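Local coordinates for reticulocyte binding protein (Streptococcus agalactiae COH1, PDB 3FAX), which probably hydrolyses alpha-1,6 glycosidic links in alpha-glucans such as pullulan or glycogen, as a pullulanase-like enzyme of the alpha-amylase superfamily, at residues 213-218 / 233-238; 453-458 / 482-487; 515-520 / 566-571. One frame throughout, in Å; residues are numbered along the deposited sequence.

Contact 1. Residues 213-218 / 233-238; sequences KVKILD and NDDIKT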
loop_
_atom_site.group_PDB
_atom_site.type_symbol
_atom_site.label_atom_id
_atom_site.label_comp_id
_atom_site.label_asym_id
_atom_site.label_seq_id
_atom_site.Cartn_x
_atom_site.Cartn_y
_atom_site.Cartn_z
ATOM N N LYS A 213 17.918 29.352 -6.466
ATOM C CA LYS A 213 17.181 29.219 -5.216
ATOM C C LYS A 213 15.911 28.408 -5.460
ATOM O O LYS A 213 15.144 28.695 -6.378
ATOM C CB LYS A 213 16.867 30.597 -4.624
ATOM C CG LYS A 213 18.098 31.274 -4.004
ATOM C CD LYS A 213 17.898 32.765 -3.769
ATOM C CE LYS A 213 18.035 33.567 -5.077
ATOM N NZ LYS A 213 17.985 35.043 -4.847
ATOM N N VAL A 214 15.720 27.365 -4.658
ATOM C CA VAL A 214 14.484 26.586 -4.691
ATOM C C VAL A 214 14.053 26.251 -3.263
ATOM O O VAL A 214 14.877 25.889 -2.418
ATOM C CB VAL A 214 14.637 25.306 -5.541
ATOM C CG1 VAL A 214 15.665 24.369 -4.931
ATOM C CG2 VAL A 214 13.285 24.614 -5.712
ATOM N N LYS A 215 12.758 26.388 -2.996
ATOM C CA LYS A 215 12.226 26.161 -1.659
ATOM C C LYS A 215 11.686 24.740 -1.571
ATOM O O LYS A 215 10.961 24.294 -2.469
ATOM C CB LYS A 215 11.154 27.203 -1.331
ATOM C CG LYS A 215 11.711 28.629 -1.321
ATOM C CD LYS A 215 10.691 29.661 -0.878
ATOM C CE LYS A 215 11.248 31.073 -1.019
ATOM N NZ LYS A 215 10.225 32.123 -0.747
ATOM N N ILE A 216 12.064 24.025 -0.505
ATOM C CA ILE A 216 11.759 22.600 -0.397
ATOM C C ILE A 216 11.197 22.196 0.977
ATOM O O ILE A 216 11.303 22.928 1.973
ATOM C CB ILE A 216 12.984 21.710 -0.764
ATOM C CG1 ILE A 216 14.107 21.809 0.278
ATOM C CG2 ILE A 216 13.520 22.087 -2.132
ATOM C CD1 ILE A 216 14.015 20.820 1.428
ATOM N N LEU A 217 10.600 21.006 0.996
ATOM C CA LEU A 217 9.922 20.473 2.159
ATOM C C LEU A 217 10.842 19.473 2.840
ATOM O O LEU A 217 11.179 18.448 2.252
ATOM C CB LEU A 217 8.624 19.785 1.723
ATOM C CG LEU A 217 7.842 19.039 2.809
ATOM C CD1 LEU A 217 7.499 19.990 3.958
ATOM C CD2 LEU A 217 6.587 18.373 2.224
ATOM N N ASP A 218 11.265 19.785 4.064
ATOM C CA ASP A 218 12.020 18.841 4.898
ATOM C C ASP A 218 11.399 17.452 4.762
ATOM O O ASP A 218 10.256 17.240 5.185
ATOM C CB ASP A 218 11.987 19.290 6.364
ATOM C CG ASP A 218 12.829 18.409 7.286
ATOM O OD1 ASP A 218 13.292 17.330 6.870
ATOM O OD2 ASP A 218 13.020 18.804 8.452
ATOM N N ASN A 233 2.411 27.658 -6.245
ATOM C CA ASN A 233 2.893 28.576 -7.285
ATOM C C ASN A 233 4.315 28.183 -7.708
ATOM O O ASN A 233 4.758 27.068 -7.434
ATOM C CB ASN A 233 2.764 30.059 -6.849
ATOM C CG ASN A 233 3.663 30.429 -5.672
ATOM O OD1 ASN A 233 4.847 30.109 -5.650
ATOM N ND2 ASN A 233 3.098 31.140 -4.697
ATOM N N ASP A 234 5.016 29.090 -8.376
ATOM C CA ASP A 234 6.371 28.831 -8.845
ATOM C C ASP A 234 7.383 28.855 -7.691
ATOM O O ASP A 234 8.355 28.100 -7.697
ATOM C CB ASP A 234 6.750 29.874 -9.908
ATOM C CG ASP A 234 7.809 29.374 -10.875
ATOM O OD1 ASP A 234 8.539 28.410 -10.533
ATOM O OD2 ASP A 234 7.905 29.956 -11.986
ATOM N N ASP A 235 7.138 29.719 -6.707
ATOM C CA ASP A 235 8.038 29.908 -5.567
ATOM C C ASP A 235 7.883 28.820 -4.494
ATOM O O ASP A 235 8.840 28.108 -4.194
ATOM C CB ASP A 235 7.815 31.294 -4.950
ATOM C CG ASP A 235 8.823 31.624 -3.866
ATOM O OD1 ASP A 235 10.018 31.303 -4.036
ATOM O OD2 ASP A 235 8.424 32.221 -2.844
ATOM N N ILE A 236 6.695 28.714 -3.898
ATOM C CA ILE A 236 6.405 27.645 -2.938
ATOM C C ILE A 236 5.569 26.575 -3.635
ATOM O O ILE A 236 4.420 26.819 -4.000
ATOM C CB ILE A 236 5.643 28.157 -1.689
ATOM C CG1 ILE A 236 6.510 29.115 -0.867
ATOM C CG2 ILE A 236 5.202 26.997 -0.806
ATOM C CD1 ILE A 236 6.409 30.546 -1.305
ATOM N N LYS A 237 6.165 25.397 -3.816
ATOM C CA LYS A 237 5.551 24.288 -4.549
ATOM C C LYS A 237 5.063 23.158 -3.639
ATOM O O LYS A 237 4.576 22.141 -4.128
ATOM C CB LYS A 237 6.565 23.708 -5.539
ATOM C CG LYS A 237 7.043 24.674 -6.614
ATOM C CD LYS A 237 7.996 23.994 -7.589
ATOM C CE LYS A 237 9.385 23.812 -6.998
ATOM N NZ LYS A 237 10.354 23.351 -8.038
ATOM N N THR A 238 5.188 23.334 -2.326
ATOM C CA THR A 238 4.945 22.258 -1.378
ATOM C C THR A 238 4.279 22.744 -0.086
ATOM O O THR A 238 4.170 23.945 0.174
ATOM C CB THR A 238 6.268 21.611 -0.955
ATOM O OG1 THR A 238 6.931 22.478 -0.024
ATOM C CG2 THR A 238 7.178 21.355 -2.166
#
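V214 lays its CG2 methyl against the end of K237, 3.9 Å from NZ, and the two side chains run at about a right angle. The ammonium itself is claimed by D403 in a salt bridge and by the ring of Y399 in a cation-pi contact, so V214 merely flanks it. K215 comes next and carries most of the contact. Beyond CG its chain is fully extended over D235: K215 CB lies 3.8 Å from D235 O, K215 CE passes 3.3 Å from D235 OD1, and K215 NZ ends in a 2.8 Å salt bridge to D235 OD2 on the syn lone pair. I216 points away from the loop, its side chain touching Y205, D403 and I404, and its backbone pairs with Y205. L217 turns back, with CB 3.6 Å from T238 OG1. The loop 233-238 is shaped by an Asx motif, N233 OD1 receiving I236 N at 2.9 Å. Backbone directions differ by just 19°, yet the nearest CA atoms are 6.1 Å apart (K215 to I236), too far for sheet pairing. Thus the loop lies beside a strand of the putative CBM48 domain mainly through side chains; because D235 is exposed, its charge pair is probably weakened by solvent, while L217 and T238 meet in buried surroundings.

Contact 2. Residues 453-458 / 482-487; sequences GFRFDM and IMIGEG
E486 reaches across to R455, D457 and M458, and each atom of its side chain has a counterpart. E486 CB lies 3.7 Å from M458 N. E486 CG, turned beside the backbone N (chi1 -65°), sits over one face of the R455 guanidinium, 3.5 Å from R455 NH2. E486 CD follows at 3.3 Å from R455 NH2, the carboxylate and guanidinium planes being 27° apart. E486 OE1 accepts M458 N at 3.1 Å on its anti side, in a nearly straight bond (172°), and makes a longer salt bridge of 3.5 Å to R455 NH2; OE2 goes to W488 NE1. E486 OE1 also stands 3.1 Å from D457 OD1, acceptor against acceptor. R455 spans this pair, since its NH1 holds D457 OD1 in the guanidinium plane while also pairing with D389. D457 and E486 stand after the fourth and fifth barrel strands, where alpha-amylase relatives carry the nucleophile and the acid/base, and are probably their counterparts here; M458 touches a bound glucose.

Behind this cluster the strands are parallel neighbours, and I484 N to F454 O (2.9 Å) is one of their alternating backbone bonds. M483 SD meets the edge of the F456 ring at CE2 (3.7 Å), a Met-aromatic contact. F454, F456 and M483 face helices 432-448 and 464-477, the latter forming the beta-alpha-beta crossover between these strands, while strand 385-390 flanks 453-456.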
loop_
_atom_site.group_PDB
_atom_site.type_symbol
_atom_site.label_atom_id
_atom_site.label_comp_id
_atom_site.label_asym_id
_atom_site.label_seq_id
_atom_site.Cartn_x
_atom_site.Cartn_y
_atom_site.Cartn_z
ATOM N N GLY A 453 1.358 -2.880 11.718
ATOM C CA GLY A 453 1.735 -3.402 10.418
ATOM C C GLY A 453 1.707 -2.380 9.299
ATOM O O GLY A 453 1.258 -1.257 9.485
ATOM N N PHE A 454 2.212 -2.779 8.134
ATOM C CA PHE A 454 2.236 -1.917 6.957
ATOM C C PHE A 454 1.893 -2.696 5.687
ATOM O O PHE A 454 2.230 -3.878 5.534
ATOM C CB PHE A 454 3.604 -1.262 6.785
ATOM C CG PHE A 454 4.005 -0.384 7.935
ATOM C CD1 PHE A 454 3.721 0.978 7.921
ATOM C CD2 PHE A 454 4.668 -0.918 9.032
ATOM C CE1 PHE A 454 4.080 1.792 8.988
ATOM C CE2 PHE A 454 5.035 -0.116 10.095
ATOM C CZ PHE A 454 4.740 1.248 10.075
ATOM N N ARG A 455 1.208 -2.010 4.785
ATOM C CA ARG A 455 0.853 -2.543 3.496
ATOM C C ARG A 455 1.589 -1.671 2.488
ATOM O O ARG A 455 1.315 -0.477 2.403
ATOM C CB ARG A 455 -0.666 -2.468 3.306
ATOM C CG ARG A 455 -1.176 -2.861 1.925
ATOM C CD ARG A 455 -1.402 -1.623 1.018
ATOM N NE ARG A 455 -2.053 -1.972 -0.241
ATOM C CZ ARG A 455 -1.988 -1.261 -1.375
ATOM N NH1 ARG A 455 -1.298 -0.124 -1.456
ATOM N NH2 ARG A 455 -2.624 -1.701 -2.453
ATOM N N PHE A 456 2.542 -2.258 1.769
ATOM C CA PHE A 456 3.328 -1.524 0.753
ATOM C C PHE A 456 2.641 -1.474 -0.603
ATOM O O PHE A 456 2.419 -2.509 -1.236
ATOM C CB PHE A 456 4.702 -2.158 0.561
ATOM C CG PHE A 456 5.632 -1.928 1.699
ATOM C CD1 PHE A 456 6.475 -0.828 1.707
ATOM C CD2 PHE A 456 5.655 -2.792 2.783
ATOM C CE1 PHE A 456 7.344 -0.610 2.770
ATOM C CE2 PHE A 456 6.517 -2.582 3.850
ATOM C CZ PHE A 456 7.358 -1.494 3.849
ATOM N N ASP A 457 2.334 -0.267 -1.056
ATOM C CA ASP A 457 1.832 -0.060 -2.409
ATOM C C ASP A 457 2.940 -0.396 -3.410
ATOM O O ASP A 457 4.103 -0.079 -3.171
ATOM C CB ASP A 457 1.373 1.396 -2.578
ATOM C CG ASP A 457 0.641 1.645 -3.904
ATOM O OD1 ASP A 457 -0.505 1.162 -4.060
ATOM O OD2 ASP A 457 1.213 2.337 -4.776
ATOM N N MET A 458 2.566 -1.042 -4.515
ATOM C CA MET A 458 3.492 -1.427 -5.585
ATOM C C MET A 458 4.816 -1.845 -4.997
ATOM O O MET A 458 5.837 -1.241 -5.276
ATOM C CB MET A 458 3.733 -0.277 -6.573
ATOM C CG MET A 458 2.506 0.276 -7.263
ATOM S SD MET A 458 1.705 -0.822 -8.446
ATOM C CE MET A 458 0.578 0.356 -9.194
ATOM N N ILE A 482 3.677 -7.089 11.437
ATOM C CA ILE A 482 3.177 -7.769 10.254
ATOM C C ILE A 482 3.259 -6.850 9.049
ATOM O O ILE A 482 2.883 -5.692 9.124
ATOM C CB ILE A 482 1.726 -8.261 10.476
ATOM C CG1 ILE A 482 1.767 -9.690 11.002
ATOM C CG2 ILE A 482 0.904 -8.210 9.200
ATOM C CD1 ILE A 482 2.857 -10.527 10.345
ATOM N N MET A 483 3.769 -7.366 7.941
ATOM C CA MET A 483 3.896 -6.564 6.728
ATOM C C MET A 483 3.346 -7.309 5.528
ATOM O O MET A 483 3.642 -8.479 5.322
ATOM C CB MET A 483 5.362 -6.179 6.489
ATOM C CG MET A 483 5.900 -5.178 7.497
ATOM S SD MET A 483 7.405 -4.342 6.971
ATOM C CE MET A 483 7.499 -3.018 8.173
ATOM N N ILE A 484 2.531 -6.629 4.739
ATOM C CA ILE A 484 2.113 -7.168 3.444
ATOM C C ILE A 484 2.435 -6.141 2.361
ATOM O O ILE A 484 2.876 -5.037 2.670
ATOM C CB ILE A 484 0.619 -7.570 3.436
ATOM C CG1 ILE A 484 -0.279 -6.340 3.563
ATOM C CG2 ILE A 484 0.332 -8.586 4.563
ATOM C CD1 ILE A 484 -1.755 -6.670 3.709
ATOM N N GLY A 485 2.244 -6.511 1.096
ATOM C CA GLY A 485 2.415 -5.559 -0.002
ATOM C C GLY A 485 1.979 -6.099 -1.345
ATOM O O GLY A 485 1.827 -7.303 -1.520
ATOM N N GLU A 486 1.770 -5.194 -2.293
ATOM C CA GLU A 486 1.477 -5.582 -3.670
ATOM C C GLU A 486 2.777 -6.028 -4.337
ATOM O O GLU A 486 3.620 -5.189 -4.644
ATOM C CB GLU A 486 0.922 -4.401 -4.456
ATOM C CG GLU A 486 -0.409 -3.866 -4.024
ATOM C CD GLU A 486 -0.948 -2.856 -5.039
ATOM O OE1 GLU A 486 -0.404 -1.724 -5.129
ATOM O OE2 GLU A 486 -1.908 -3.207 -5.760
ATOM N N GLY A 487 2.931 -7.332 -4.567
ATOM C CA GLY A 487 4.148 -7.882 -5.178
ATOM C C GLY A 487 4.116 -8.030 -6.700
ATOM O O GLY A 487 4.727 -8.946 -7.247
#

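Contact 3. Residues 515-520 / 566-571; sequences VFSDDI and VVQYIA. With GLC (alpha-D-glucopyranose), chain B.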
loop_
_atom_site.group_PDB
_atom_site.type_symbol
_atom_site.label_atom_id
_atom_site.label_comp_id
_atom_site.label_asym_id
_atom_site.label_seq_id
_atom_site.Cartn_x
_atom_site.Cartn_y
_atom_site.Cartn_z
ATOM N N VAL A 515 2.404 -11.284 0.246
ATOM C CA VAL A 515 1.917 -10.586 -0.951
ATOM C C VAL A 515 0.523 -10.996 -1.389
ATOM O O VAL A 515 0.129 -12.156 -1.279
ATOM C CB VAL A 515 2.880 -10.725 -2.152
ATOM C CG1 VAL A 515 4.234 -10.099 -1.818
ATOM C CG2 VAL A 515 3.008 -12.182 -2.591
ATOM N N PHE A 516 -0.215 -10.013 -1.897
ATOM C CA PHE A 516 -1.535 -10.246 -2.463
ATOM C C PHE A 516 -1.483 -11.315 -3.542
ATOM O O PHE A 516 -0.590 -11.318 -4.394
ATOM C CB PHE A 516 -2.114 -8.956 -3.043
ATOM C CG PHE A 516 -2.562 -7.966 -2.000
ATOM C CD1 PHE A 516 -3.793 -8.118 -1.368
ATOM C CD2 PHE A 516 -1.766 -6.884 -1.666
ATOM C CE1 PHE A 516 -4.226 -7.205 -0.411
ATOM C CE2 PHE A 516 -2.179 -5.966 -0.715
ATOM C CZ PHE A 516 -3.414 -6.127 -0.076
ATOM N N SER A 517 -2.453 -12.223 -3.472
ATOM C CA SER A 517 -2.602 -13.313 -4.419
ATOM C C SER A 517 -3.626 -12.931 -5.477
ATOM O O SER A 517 -4.824 -13.072 -5.266
ATOM C CB SER A 517 -3.046 -14.586 -3.689
ATOM O OG SER A 517 -3.003 -15.710 -4.536
ATOM N N ASP A 518 -3.146 -12.435 -6.615
ATOM C CA ASP A 518 -4.025 -12.155 -7.750
ATOM C C ASP A 518 -4.536 -13.443 -8.412
ATOM O O ASP A 518 -5.545 -13.421 -9.117
ATOM C CB ASP A 518 -3.353 -11.220 -8.781
ATOM C CG ASP A 518 -1.973 -11.700 -9.237
ATOM O OD1 ASP A 518 -1.246 -12.349 -8.451
ATOM O OD2 ASP A 518 -1.605 -11.394 -10.386
ATOM N N ASP A 519 -3.856 -14.565 -8.172
ATOM C CA ASP A 519 -4.275 -15.850 -8.749
ATOM C C ASP A 519 -5.607 -16.308 -8.162
ATOM O O ASP A 519 -6.517 -16.698 -8.904
ATOM C CB ASP A 519 -3.216 -16.941 -8.530
ATOM C CG ASP A 519 -3.342 -18.075 -9.527
ATOM O OD1 ASP A 519 -3.255 -17.783 -10.741
ATOM O OD2 ASP A 519 -3.522 -19.248 -9.113
ATOM N N ILE A 520 -5.721 -16.268 -6.833
ATOM C CA ILE A 520 -6.972 -16.652 -6.171
ATOM C C ILE A 520 -8.070 -15.640 -6.525
ATOM O O ILE A 520 -9.197 -16.028 -6.819
ATOM C CB ILE A 520 -6.802 -16.830 -4.633
ATOM C CG1 ILE A 520 -8.019 -17.539 -4.027
ATOM C CG2 ILE A 520 -6.580 -15.507 -3.945
ATOM C CD1 ILE A 520 -7.795 -18.025 -2.609
ATOM N N VAL A 566 1.186 -15.499 1.504
ATOM C CA VAL A 566 0.029 -15.236 0.652
ATOM C C VAL A 566 -1.038 -14.448 1.401
ATOM O O VAL A 566 -1.529 -14.872 2.445
ATOM C CB VAL A 566 -0.547 -16.559 0.081
ATOM C CG1 VAL A 566 -1.848 -16.322 -0.680
ATOM C CG2 VAL A 566 0.488 -17.226 -0.827
ATOM N N VAL A 567 -1.357 -13.278 0.863
ATOM C CA VAL A 567 -2.508 -12.513 1.289
ATOM C C VAL A 567 -3.652 -12.879 0.347
ATOM O O VAL A 567 -3.604 -12.597 -0.863
ATOM C CB VAL A 567 -2.220 -10.997 1.238
ATOM C CG1 VAL A 567 -3.420 -10.212 1.764
ATOM C CG2 VAL A 567 -0.946 -10.676 2.031
ATOM N N GLN A 568 -4.669 -13.536 0.899
ATOM C CA GLN A 568 -5.773 -14.045 0.095
ATOM C C GLN A 568 -6.824 -12.952 -0.025
ATOM O O GLN A 568 -7.262 -12.407 0.988
ATOM C CB GLN A 568 -6.381 -15.297 0.729
ATOM C CG GLN A 568 -5.380 -16.413 1.073
ATOM C CD GLN A 568 -5.076 -17.374 -0.080
ATOM O OE1 GLN A 568 -4.782 -18.549 0.151
ATOM N NE2 GLN A 568 -5.134 -16.881 -1.313
ATOM N N TYR A 569 -7.220 -12.626 -1.257
ATOM C CA TYR A 569 -8.245 -11.609 -1.477
ATOM C C TYR A 569 -9.017 -11.759 -2.794
ATOM O O TYR A 569 -8.560 -12.408 -3.742
ATOM C CB TYR A 569 -7.633 -10.205 -1.362
ATOM C CG TYR A 569 -7.013 -9.620 -2.629
ATOM C CD1 TYR A 569 -6.129 -10.346 -3.411
ATOM C CD2 TYR A 569 -7.284 -8.314 -3.005
ATOM C CE1 TYR A 569 -5.554 -9.794 -4.547
ATOM C CE2 TYR A 569 -6.721 -7.758 -4.123
ATOM C CZ TYR A 569 -5.854 -8.495 -4.892
ATOM O OH TYR A 569 -5.305 -7.920 -6.010
ATOM N N ILE A 570 -10.206 -11.162 -2.815
ATOM C CA ILE A 570 -11.046 -11.094 -4.010
ATOM C C ILE A 570 -11.490 -9.656 -4.327
ATOM O O ILE A 570 -11.967 -9.384 -5.434
ATOM C CB ILE A 570 -12.283 -12.019 -3.897
ATOM C CG1 ILE A 570 -13.001 -11.835 -2.556
ATOM C CG2 ILE A 570 -11.879 -13.464 -4.076
ATOM C CD1 ILE A 570 -14.270 -12.666 -2.408
ATOM N N ALA A 571 -11.331 -8.744 -3.363
ATOM C CA ALA A 571 -11.622 -7.332 -3.574
ATOM C C ALA A 571 -10.665 -6.458 -2.787
ATOM O O ALA A 571 -10.116 -6.873 -1.777
ATOM C CB ALA A 571 -13.039 -7.024 -3.179
HETATM C C1 GLC B . -0.748 -7.970 -12.586
HETATM C C2 GLC B . -1.756 -8.063 -11.444
HETATM C C3 GLC B . -2.633 -6.826 -11.402
HETATM C C4 GLC B . -1.763 -5.584 -11.370
HETATM C C5 GLC B . -0.819 -5.588 -12.563
HETATM C C6 GLC B . 0.048 -4.330 -12.553
HETATM O O2 GLC B . -2.592 -9.183 -11.604
HETATM O O3 GLC B . -3.456 -6.856 -10.261
HETATM O O4 GLC B . -2.610 -4.464 -11.441
HETATM O O5 GLC B . -0.020 -6.755 -12.509
HETATM O O6 GLC B . 1.197 -4.519 -13.340
#
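F516 and Y569 form an edge-to-face aromatic pair, with F516 supplying the edge. F516 CD1 stands 3.7 Å above the plane of the Y569 ring and over its centre; the ring centroids are 4.8 Å apart and the planes meet at 56°. At the rim of the tyrosine ring lies the backbone of S517, whose O is 3.4 Å from Y569 CE1 and near the ring plane. The tyrosine reaches this place with CG lodged between its own backbone N and carbonyl carbon (chi1 87°), and its OH is hydrogen-bonded to R521. The F516 ring is approached obliquely by V567 CG1, 3.8 Å from F516 CD1, and makes a second edge-to-face pair with F616 on strand 614-618.

Two backbone bonds hold the strands beneath these rings. V567 N donates to V515 O at 2.8 Å, and S517 N to V567 O at 2.9 Å. This is the parallel pairing of the sixth and seventh strands of the alpha-amylase TIM barrel, here diverging by 48° between their axes. S517 then occupies the N-cap position of helix 518-525. On the sheet face away from F516 and V567, V566 CG1 rests on S517 CB; from the helix, I520 brings its CG2 methyl up to the backbone oxygen of Y569.

Where the strand gives way to the helix, D518 turns to the sugar. D518 OD2 accepts the O2 hydroxyl of a bound glucose at 2.7 Å, while OD1 is held by Q504 and N557, which fixes the rotation of the carboxylate. R521 bonds the same glucose, so Y569 is a second-shell residue that probably helps to position this arginine.

Overall arrangement
The three contacts follow one another along the chain, each closing before the next opens. Contact 1 joins a strand of the probable CBM48 beta domain to the loop 233-238 and stands apart: its centre is 31 Å from that of contact 2, with nearest atoms about 17 Å apart, and 41 Å from that of contact 3. Contacts 2 and 3 share the eight-stranded parallel barrel, their centres 12 Å apart. Strands 482-485 and 513-517 are adjacent there, so the four strands involved are the fourth to seventh of the barrel, in order. I484 CG2 and V567 CG2 meet at 3.5 Å, and both contacts end at bound glucose, consistent with a shared substrate site.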